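Probable transcriptional regulator (Rhodococcus jostii, PDB 3HIM) probably acts as a TetR-family transcriptional regulator, a dimer expected to bind cis-regulatory DNA through helix-turn-helix domains. Local coordinates at residues Thr80-Pro85 against Met94-Ala99; Lys32-Thr37 against Lys58-Leu63; Trp103-Arg108 against Ile170-Trp175. One frame throughout, in Å; residues are numbered along the deposited sequence. Where two conformers were deposited one is given.

Contact 1 (Thr80-Pro85 against Met94-Ala99); sequences TAADFP and MSTVTA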
loop_
_atom_site.group_PDB
_atom_site.type_symbol
_atom_site.label_atom_id
_atom_site.label_comp_id
_atom_site.label_asym_id
_atom_site.label_seq_id
_atom_site.Cartn_x
_atom_site.Cartn_y
_atom_site.Cartn_z
ATOM N N THR B 80 -11.811 16.654 0.537
ATOM C CA THR B 80 -13.114 17.309 0.509
ATOM C C THR B 80 -12.924 18.819 0.295
ATOM O O THR B 80 -13.476 19.391 -0.634
ATOM C CB THR B 80 -13.930 16.977 1.774
ATOM O OG1 THR B 80 -14.137 15.568 1.803
ATOM C CG2 THR B 80 -15.290 17.685 1.762
ATOM N N ALA B 81 -12.074 19.435 1.106
ATOM C CA ALA B 81 -11.644 20.823 0.861
ATOM C C ALA B 81 -11.017 21.016 -0.531
ATOM O O ALA B 81 -11.054 22.110 -1.080
ATOM C CB ALA B 81 -10.665 21.269 1.937
ATOM N N ALA B 82 -10.431 19.964 -1.100
ATOM C CA ALA B 82 -9.848 20.091 -2.437
ATOM C C ALA B 82 -10.887 19.954 -3.572
ATOM O O ALA B 82 -10.592 20.268 -4.731
ATOM C CB ALA B 82 -8.683 19.106 -2.621
ATOM N N ASP B 83 -12.100 19.505 -3.247
ATOM C CA ASP B 83 -13.124 19.333 -4.275
ATOM C C ASP B 83 -14.013 20.576 -4.404
ATOM O O ASP B 83 -14.413 21.162 -3.406
ATOM C CB ASP B 83 -13.972 18.092 -4.012
ATOM C CG ASP B 83 -14.859 17.733 -5.185
ATOM O OD1 ASP B 83 -14.475 17.964 -6.371
ATOM O OD2 ASP B 83 -15.957 17.219 -4.919
ATOM N N PHE B 84 -14.303 20.976 -5.640
ATOM C CA PHE B 84 -15.059 22.197 -5.891
ATOM C C PHE B 84 -16.122 21.858 -6.905
ATOM O O PHE B 84 -15.836 21.771 -8.104
ATOM C CB PHE B 84 -14.152 23.310 -6.420
ATOM C CG PHE B 84 -13.001 23.630 -5.524
ATOM C CD1 PHE B 84 -13.188 24.384 -4.375
ATOM C CD2 PHE B 84 -11.716 23.171 -5.829
ATOM C CE1 PHE B 84 -12.104 24.695 -3.533
ATOM C CE2 PHE B 84 -10.637 23.472 -4.995
ATOM C CZ PHE B 84 -10.836 24.228 -3.841
ATOM N N PRO B 85 -17.348 21.604 -6.431
ATOM C CA PRO B 85 -18.383 21.148 -7.359
ATOM C C PRO B 85 -18.785 22.205 -8.393
ATOM O O PRO B 85 -19.546 21.907 -9.298
ATOM C CB PRO B 85 -19.540 20.781 -6.427
ATOM C CG PRO B 85 -18.817 20.322 -5.184
ATOM C CD PRO B 85 -17.729 21.357 -5.030
ATOM N N MET B 94 -8.010 16.434 -10.821
ATOM C CA MET B 94 -6.647 16.894 -10.600
ATOM C C MET B 94 -6.469 17.345 -9.145
ATOM O O MET B 94 -5.475 17.019 -8.493
ATOM C CB MET B 94 -6.282 18.037 -11.556
ATOM C CG MET B 94 -6.197 17.646 -13.049
ATOM S SD MET B 94 -6.026 19.044 -14.212
ATOM C CE MET B 94 -4.928 20.130 -13.304
ATOM N N SER B 95 -7.444 18.086 -8.636
ATOM C CA SER B 95 -7.288 18.768 -7.351
ATOM C C SER B 95 -7.322 17.792 -6.181
ATOM O O SER B 95 -6.486 17.849 -5.257
ATOM C CB SER B 95 -8.399 19.822 -7.180
ATOM O OG SER B 95 -8.213 20.555 -5.988
ATOM N N THR B 96 -8.304 16.901 -6.227
ATOM C CA THR B 96 -8.471 15.930 -5.163
ATOM C C THR B 96 -7.360 14.885 -5.184
ATOM O O THR B 96 -6.890 14.503 -4.110
ATOM C CB THR B 96 -9.812 15.226 -5.239
ATOM O OG1 THR B 96 -9.973 14.680 -6.557
ATOM C CG2 THR B 96 -10.951 16.204 -4.909
ATOM N N VAL B 97 -6.962 14.417 -6.387
ATOM C CA VAL B 97 -5.824 13.483 -6.503
ATOM C C VAL B 97 -4.528 14.126 -5.965
ATOM O O VAL B 97 -3.828 13.515 -5.142
ATOM C CB VAL B 97 -5.617 12.910 -7.958
ATOM C CG1 VAL B 97 -4.317 12.101 -8.042
ATOM C CG2 VAL B 97 -6.795 12.019 -8.362
ATOM N N THR B 98 -4.235 15.354 -6.398
ATOM C CA THR B 98 -3.117 16.116 -5.829
ATOM C C THR B 98 -3.129 16.150 -4.280
ATOM O O THR B 98 -2.135 15.776 -3.643
ATOM C CB THR B 98 -3.075 17.572 -6.352
ATOM O OG1 THR B 98 -2.977 17.539 -7.775
ATOM C CG2 THR B 98 -1.869 18.349 -5.766
ATOM N N ALA B 99 -4.234 16.613 -3.695
ATOM C CA ALA B 99 -4.384 16.652 -2.226
ATOM C C ALA B 99 -4.277 15.270 -1.603
ATOM O O ALA B 99 -3.656 15.088 -0.564
ATOM C CB ALA B 99 -5.712 17.288 -1.840
#
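Ser95 and Ala82 make the polar link of this contact, and the small side chains around them let the backbones come close, with Ala82 CA and Thr96 CA 5.2 Å apart. The hydroxyl Ser95 OG donates to Ala82 O at 2.7 Å, lying in the carbonyl plane on a lone pair, with a C=O...donor angle of 132°. With OG anti to the backbone N (chi1 -176°), the hydroxyl is aimed at that carbonyl. A side chain of helix 89-106 thus donates to the carbonyl of Ala82, near the C-terminal end of helix 60-82.

Beside the bond lie small carbon-to-carbon contacts, methyl on methyl at Ala82 and Ala99. Ala82 points its CB at helix 89-106 and meets Ala99 CB at 3.6 Å, one turn along from Ser95. Separately, the Thr96 methyl CG2 packs against Asp83 CB, 3.7 Å away. Thr96 presents that methyl because OG1 takes the place between the backbone N and the carbonyl carbon (chi1 53°), where it bonds to the backbone O of Arg92. Arg92 also forms a salt bridge with Asp83 OD1, so one residue holds the polar ends of both. Phe84 adds a looser touch, its CE2 3.9 Å from Ser95 OG at an oblique approach to the ring. Behind the contact, Ile143 of helix 123-149 packs on both Asp83 and Thr96.

Small residues at the close approach, with a serine binding a carbonyl of the neighbouring helix end, illustrate the closing of an alpha-alpha hairpin, here the one joining helices 60-82 and 89-106 in this all-helical regulator.

Contact 2 (Lys32-Thr37 against Lys58-Leu63); sequences KGYGAT and KTKESL
Hydrogen bonds from Lys60 to the turn at Tyr34 provide the polar part of this contact. The ammonium NZ donates to two backbone carbonyls, Tyr34 O at 2.8 Å and Thr37 O, likewise at 2.8 Å. The second bond runs nearly along the C=O axis (169°); the first comes in more bent and 18° out of the carbonyl plane. Together they tie both ends of the Tyr34-Thr37 turn to one charge.

The aromatic interactions use the same side chain. Lys60 bends at chi2, chi3 and chi4 to pass over one face of the Tyr34 ring, making a CH-pi contact from CD, 3.8 Å from the ring centroid, and a cation-pi contact from NZ. Phe29 of helix 16-32 meets the Tyr34 ring edge-to-face.

Van der Waals packing completes the contact where Tyr34 OH lies 3.4 Å from Glu61 CA. The Glu61 carboxylate turns away to bond His125 and Ser122.

Within 58-63, Thr59 OG1 caps the new helix by accepting from Ser62 N. A lysine in the first turn of helix 60-82 thus clasps the turn leading into the predicted helix-turn-helix, an arrangement belonging to the N-terminal DNA-binding domain of the TetR family.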
loop_
_atom_site.group_PDB
_atom_site.type_symbol
_atom_site.label_atom_id
_atom_site.label_comp_id
_atom_site.label_asym_id
_atom_site.label_seq_id
_atom_site.Cartn_x
_atom_site.Cartn_y
_atom_site.Cartn_z
ATOM N N LYS B 32 8.710 -0.113 17.306
ATOM C CA LYS B 32 8.697 -1.372 18.061
ATOM C C LYS B 32 7.582 -2.329 17.632
ATOM O O LYS B 32 7.522 -3.474 18.103
ATOM C CB LYS B 32 8.584 -1.085 19.564
ATOM N N GLY B 33 6.701 -1.857 16.750
ATOM C CA GLY B 33 5.480 -2.584 16.394
ATOM C C GLY B 33 4.398 -2.335 17.427
ATOM O O GLY B 33 4.671 -2.336 18.633
ATOM N N TYR B 34 3.170 -2.129 16.959
ATOM C CA TYR B 34 2.023 -1.865 17.829
ATOM C C TYR B 34 1.816 -2.896 18.957
ATOM O O TYR B 34 1.600 -2.533 20.117
ATOM C CB TYR B 34 0.731 -1.756 16.993
ATOM C CG TYR B 34 -0.494 -1.602 17.850
ATOM C CD1 TYR B 34 -0.849 -0.354 18.364
ATOM C CD2 TYR B 34 -1.278 -2.706 18.185
ATOM C CE1 TYR B 34 -1.969 -0.206 19.179
ATOM C CE2 TYR B 34 -2.391 -2.575 19.002
ATOM C CZ TYR B 34 -2.738 -1.313 19.491
ATOM O OH TYR B 34 -3.845 -1.165 20.293
ATOM N N GLY B 35 1.853 -4.180 18.593
ATOM C CA GLY B 35 1.600 -5.268 19.534
ATOM C C GLY B 35 2.660 -5.400 20.610
ATOM O O GLY B 35 2.377 -5.895 21.698
ATOM N N ALA B 36 3.877 -4.947 20.312
ATOM C CA ALA B 36 4.997 -5.082 21.251
ATOM C C ALA B 36 5.175 -3.865 22.147
ATOM O O ALA B 36 5.706 -3.992 23.254
ATOM C CB ALA B 36 6.297 -5.398 20.518
ATOM N N THR B 37 4.732 -2.696 21.674
ATOM C CA THR B 37 4.791 -1.473 22.480
ATOM C C THR B 37 3.657 -1.375 23.503
ATOM O O THR B 37 2.536 -1.839 23.284
ATOM C CB THR B 37 4.951 -0.154 21.631
ATOM O OG1 THR B 37 4.050 0.853 22.100
ATOM C CG2 THR B 37 4.687 -0.381 20.193
ATOM N N LYS B 58 -7.069 5.545 28.136
ATOM C CA LYS B 58 -7.164 4.549 29.201
ATOM C C LYS B 58 -6.619 3.196 28.726
ATOM O O LYS B 58 -6.183 2.377 29.529
ATOM C CB LYS B 58 -8.610 4.430 29.695
ATOM N N THR B 59 -6.642 2.970 27.413
ATOM C CA THR B 59 -6.133 1.723 26.833
ATOM C C THR B 59 -5.245 2.042 25.638
ATOM O O THR B 59 -5.357 3.143 25.044
ATOM C CB THR B 59 -7.276 0.763 26.391
ATOM O OG1 THR B 59 -7.878 1.228 25.172
ATOM C CG2 THR B 59 -8.365 0.656 27.475
ATOM N N LYS B 60 -4.374 1.086 25.290
ATOM C CA LYS B 60 -3.586 1.161 24.061
ATOM C C LYS B 60 -4.516 1.327 22.856
ATOM O O LYS B 60 -4.256 2.131 21.963
ATOM C CB LYS B 60 -2.724 -0.099 23.871
ATOM C CG LYS B 60 -1.327 0.179 23.300
ATOM C CD LYS B 60 -0.738 -0.917 22.367
ATOM C CE LYS B 60 -0.917 -2.359 22.831
ATOM N NZ LYS B 60 0.281 -3.181 22.458
ATOM N N GLU B 61 -5.601 0.558 22.838
ATOM C CA GLU B 61 -6.490 0.515 21.684
ATOM C C GLU B 61 -7.177 1.851 21.474
ATOM O O GLU B 61 -7.440 2.236 20.334
ATOM C CB GLU B 61 -7.523 -0.611 21.821
ATOM C CG GLU B 61 -8.403 -0.804 20.568
ATOM C CD GLU B 61 -9.604 0.136 20.525
ATOM O OE1 GLU B 61 -9.933 0.760 21.560
ATOM O OE2 GLU B 61 -10.238 0.258 19.451
ATOM N N SER B 62 -7.452 2.547 22.583
ATOM C CA SER B 62 -8.086 3.853 22.540
ATOM C C SER B 62 -7.154 4.827 21.836
ATOM O O SER B 62 -7.606 5.697 21.094
ATOM C CB SER B 62 -8.422 4.356 23.951
ATOM O OG SER B 62 -7.279 4.869 24.620
ATOM N N LEU B 63 -5.855 4.654 22.066
ATOM C CA LEU B 63 -4.837 5.537 21.524
ATOM C C LEU B 63 -4.636 5.268 20.029
ATOM O O LEU B 63 -4.462 6.213 19.232
ATOM C CB LEU B 63 -3.529 5.357 22.298
ATOM C CG LEU B 63 -2.264 6.074 21.795
ATOM C CD1 LEU B 63 -2.480 7.575 21.609
ATOM C CD2 LEU B 63 -1.115 5.810 22.761
#

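Contact 3 (Trp103-Arg108 against Ile170-Trp175); sequences WHADNR and IDVSRW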
loop_
_atom_site.group_PDB
_atom_site.type_symbol
_atom_site.label_atom_id
_atom_site.label_comp_id
_atom_site.label_asym_id
_atom_site.label_seq_id
_atom_site.Cartn_x
_atom_site.Cartn_y
_atom_site.Cartn_z
ATOM N N TRP B 103 -1.154 14.355 0.775
ATOM C CA TRP B 103 -1.460 13.994 2.156
ATOM C C TRP B 103 -0.769 12.700 2.542
ATOM O O TRP B 103 -0.168 12.584 3.627
ATOM C CB TRP B 103 -2.959 13.873 2.384
ATOM C CG TRP B 103 -3.295 13.747 3.840
ATOM C CD1 TRP B 103 -3.685 14.755 4.678
ATOM C CD2 TRP B 103 -3.248 12.549 4.641
ATOM N NE1 TRP B 103 -3.889 14.259 5.959
ATOM C CE2 TRP B 103 -3.635 12.909 5.959
ATOM C CE3 TRP B 103 -2.920 11.210 4.372
ATOM C CZ2 TRP B 103 -3.707 11.975 7.006
ATOM C CZ3 TRP B 103 -2.995 10.274 5.416
ATOM C CH2 TRP B 103 -3.379 10.669 6.725
ATOM N N HIS B 104 -0.856 11.722 1.658
ATOM C CA HIS B 104 -0.289 10.424 1.926
ATOM C C HIS B 104 1.253 10.379 1.982
ATOM O O HIS B 104 1.820 9.559 2.709
ATOM C CB HIS B 104 -0.854 9.399 0.949
ATOM C CG HIS B 104 -2.128 8.773 1.422
ATOM N ND1 HIS B 104 -2.161 7.822 2.421
ATOM C CD2 HIS B 104 -3.415 8.977 1.049
ATOM C CE1 HIS B 104 -3.411 7.461 2.638
ATOM N NE2 HIS B 104 -4.190 8.138 1.808
ATOM N N ALA B 105 1.914 11.242 1.221
ATOM C CA ALA B 105 3.366 11.427 1.335
ATOM C C ALA B 105 3.750 12.152 2.641
ATOM O O ALA B 105 4.557 11.634 3.409
ATOM C CB ALA B 105 3.900 12.178 0.144
ATOM N N ASP B 106 3.182 13.336 2.879
ATOM C CA ASP B 106 3.439 14.097 4.128
ATOM C C ASP B 106 3.053 13.369 5.424
ATOM O O ASP B 106 3.765 13.464 6.419
ATOM C CB ASP B 106 2.711 15.440 4.130
ATOM C CG ASP B 106 3.250 16.422 3.098
ATOM O OD1 ASP B 106 4.367 16.235 2.553
ATOM O OD2 ASP B 106 2.526 17.415 2.856
ATOM N N ASN B 107 1.935 12.654 5.435
ATOM C CA ASN B 107 1.488 12.026 6.685
ATOM C C ASN B 107 1.664 10.529 6.733
ATOM O O ASN B 107 0.901 9.839 7.430
ATOM C CB ASN B 107 0.035 12.398 6.964
ATOM C CG ASN B 107 -0.147 13.881 7.034
ATOM O OD1 ASN B 107 0.181 14.497 8.043
ATOM N ND2 ASN B 107 -0.623 14.479 5.949
ATOM N N ARG B 108 2.681 10.039 6.017
ATOM C CA ARG B 108 2.884 8.600 5.813
ATOM C C ARG B 108 3.012 7.783 7.108
ATOM O O ARG B 108 2.512 6.645 7.176
ATOM C CB ARG B 108 4.079 8.320 4.864
ATOM C CG ARG B 108 5.429 8.902 5.310
ATOM C CD ARG B 108 6.484 8.903 4.178
ATOM N NE ARG B 108 7.773 9.432 4.622
ATOM C CZ ARG B 108 8.116 10.718 4.574
ATOM N NH1 ARG B 108 7.276 11.636 4.083
ATOM N NH2 ARG B 108 9.302 11.088 5.012
ATOM N N ILE B 170 -2.968 5.582 -0.967
ATOM C CA ILE B 170 -2.666 4.838 0.236
ATOM C C ILE B 170 -1.304 4.149 0.164
ATOM O O ILE B 170 -0.582 4.121 1.158
ATOM C CB ILE B 170 -3.756 3.791 0.515
ATOM C CG1 ILE B 170 -5.036 4.488 1.003
ATOM C CG2 ILE B 170 -3.248 2.740 1.528
ATOM C CD1 ILE B 170 -6.307 3.621 0.878
ATOM N N ASP B 171 -0.943 3.610 -1.005
ATOM C CA ASP B 171 0.324 2.890 -1.114
ATOM C C ASP B 171 1.538 3.819 -1.102
ATOM O O ASP B 171 2.626 3.415 -0.732
ATOM C CB ASP B 171 0.360 1.977 -2.334
ATOM C CG ASP B 171 1.497 0.968 -2.267
ATOM O OD1 ASP B 171 1.494 0.078 -1.374
ATOM O OD2 ASP B 171 2.399 1.064 -3.117
ATOM N N VAL B 172 1.337 5.069 -1.504
ATOM C CA VAL B 172 2.371 6.093 -1.366
ATOM C C VAL B 172 2.894 6.104 0.074
ATOM O O VAL B 172 4.073 6.301 0.304
ATOM C CB VAL B 172 1.827 7.505 -1.775
ATOM C CG1 VAL B 172 2.690 8.664 -1.198
ATOM C CG2 VAL B 172 1.657 7.625 -3.316
ATOM N N SER B 173 2.025 5.887 1.053
ATOM C CA SER B 173 2.471 5.948 2.452
ATOM C C SER B 173 3.435 4.809 2.797
ATOM O O SER B 173 4.196 4.907 3.755
ATOM C CB SER B 173 1.291 5.982 3.431
ATOM O OG SER B 173 0.531 7.162 3.241
ATOM N N ARG B 174 3.395 3.740 2.004
ATOM C CA ARG B 174 4.299 2.606 2.169
ATOM C C ARG B 174 5.674 2.895 1.593
ATOM O O ARG B 174 6.656 2.751 2.297
ATOM C CB ARG B 174 3.728 1.339 1.512
ATOM C CG ARG B 174 4.573 0.060 1.739
ATOM C CD ARG B 174 4.010 -1.149 0.948
ATOM N NE ARG B 174 3.928 -0.822 -0.479
ATOM C CZ ARG B 174 4.962 -0.815 -1.310
ATOM N NH1 ARG B 174 6.182 -1.170 -0.890
ATOM N NH2 ARG B 174 4.781 -0.463 -2.571
ATOM N N TRP B 175 5.744 3.311 0.324
ATOM C CA TRP B 175 7.041 3.358 -0.389
ATOM C C TRP B 175 7.732 4.706 -0.367
ATOM O O TRP B 175 8.924 4.788 -0.643
ATOM C CB TRP B 175 6.930 2.875 -1.852
ATOM C CG TRP B 175 5.995 3.708 -2.718
ATOM C CD1 TRP B 175 4.687 3.418 -3.035
ATOM C CD2 TRP B 175 6.295 4.945 -3.379
ATOM N NE1 TRP B 175 4.152 4.408 -3.833
ATOM C CE2 TRP B 175 5.117 5.350 -4.071
ATOM C CE3 TRP B 175 7.433 5.754 -3.454
ATOM C CZ2 TRP B 175 5.057 6.524 -4.823
ATOM C CZ3 TRP B 175 7.365 6.935 -4.196
ATOM C CH2 TRP B 175 6.187 7.302 -4.879
#
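Ser173 OG is gripped twice by a single residue, His104. It donates to the backbone His104 O at 2.8 Å and accepts from the ring nitrogen His104 ND1 at 2.9 Å, so the hydroxyl closes a small ring with the histidine and is fixed in rotation. With OG beside its own backbone N (chi1 -64°), the serine sets the hydroxyl between the His104 carbonyl and the imidazole edge, only 3° out of the ring plane, with an N-H...acceptor angle of 156°.

The imidazole is also sandwiched. Ile170 CA sits over one face, 3.8 Å from the ring centroid in a CH-pi contact, while Trp103 CE3 covers the opposite face. An alanine in place of His104 would probably leave Ser173 OG without its ring donor and open a gap between Ile170 and Trp103.

Farther along, the methyl Val172 CG1 presses on the backbone at Ala105 N (3.6 Å). Arg108 CB meets Ser173 O at 3.6 Å, an oxygen that also accepts from Arg112. On the side of helix 158-175 turned away from helix 89-106, Arg174 grips the Asp171 carboxylate side-on with NE and NH2, and Asp171 OD2 has a further partner in Ser167 of the second subunit.

Helix 158-175 therefore meets helix 89-106 on one side and the partner subunit on another, consistent with the helical core and dimer interface of a TetR C-terminal domain.

The three contacts follow one another in series, contact 2 closing before contact 1 opens and contact 1 before contact 3. Helix 60-82 links the first two: contact 2 lies at its start and contact 1 at its end, their centres 33 Å apart on opposite sides of the chain's centre. Helix 89-106 then carries contacts 1 and 3, with centres 17 Å apart. Contact 2 belongs to the predicted DNA-binding, N-terminal part, whereas contact 3, 22 Å from it between centres, lies in the C-terminal TetR part; both reach the second subunit. Helix 60-82 thus spans the molecule between the two regions, probably coupling DNA-binding and C-terminal parts as in other TetR regulators.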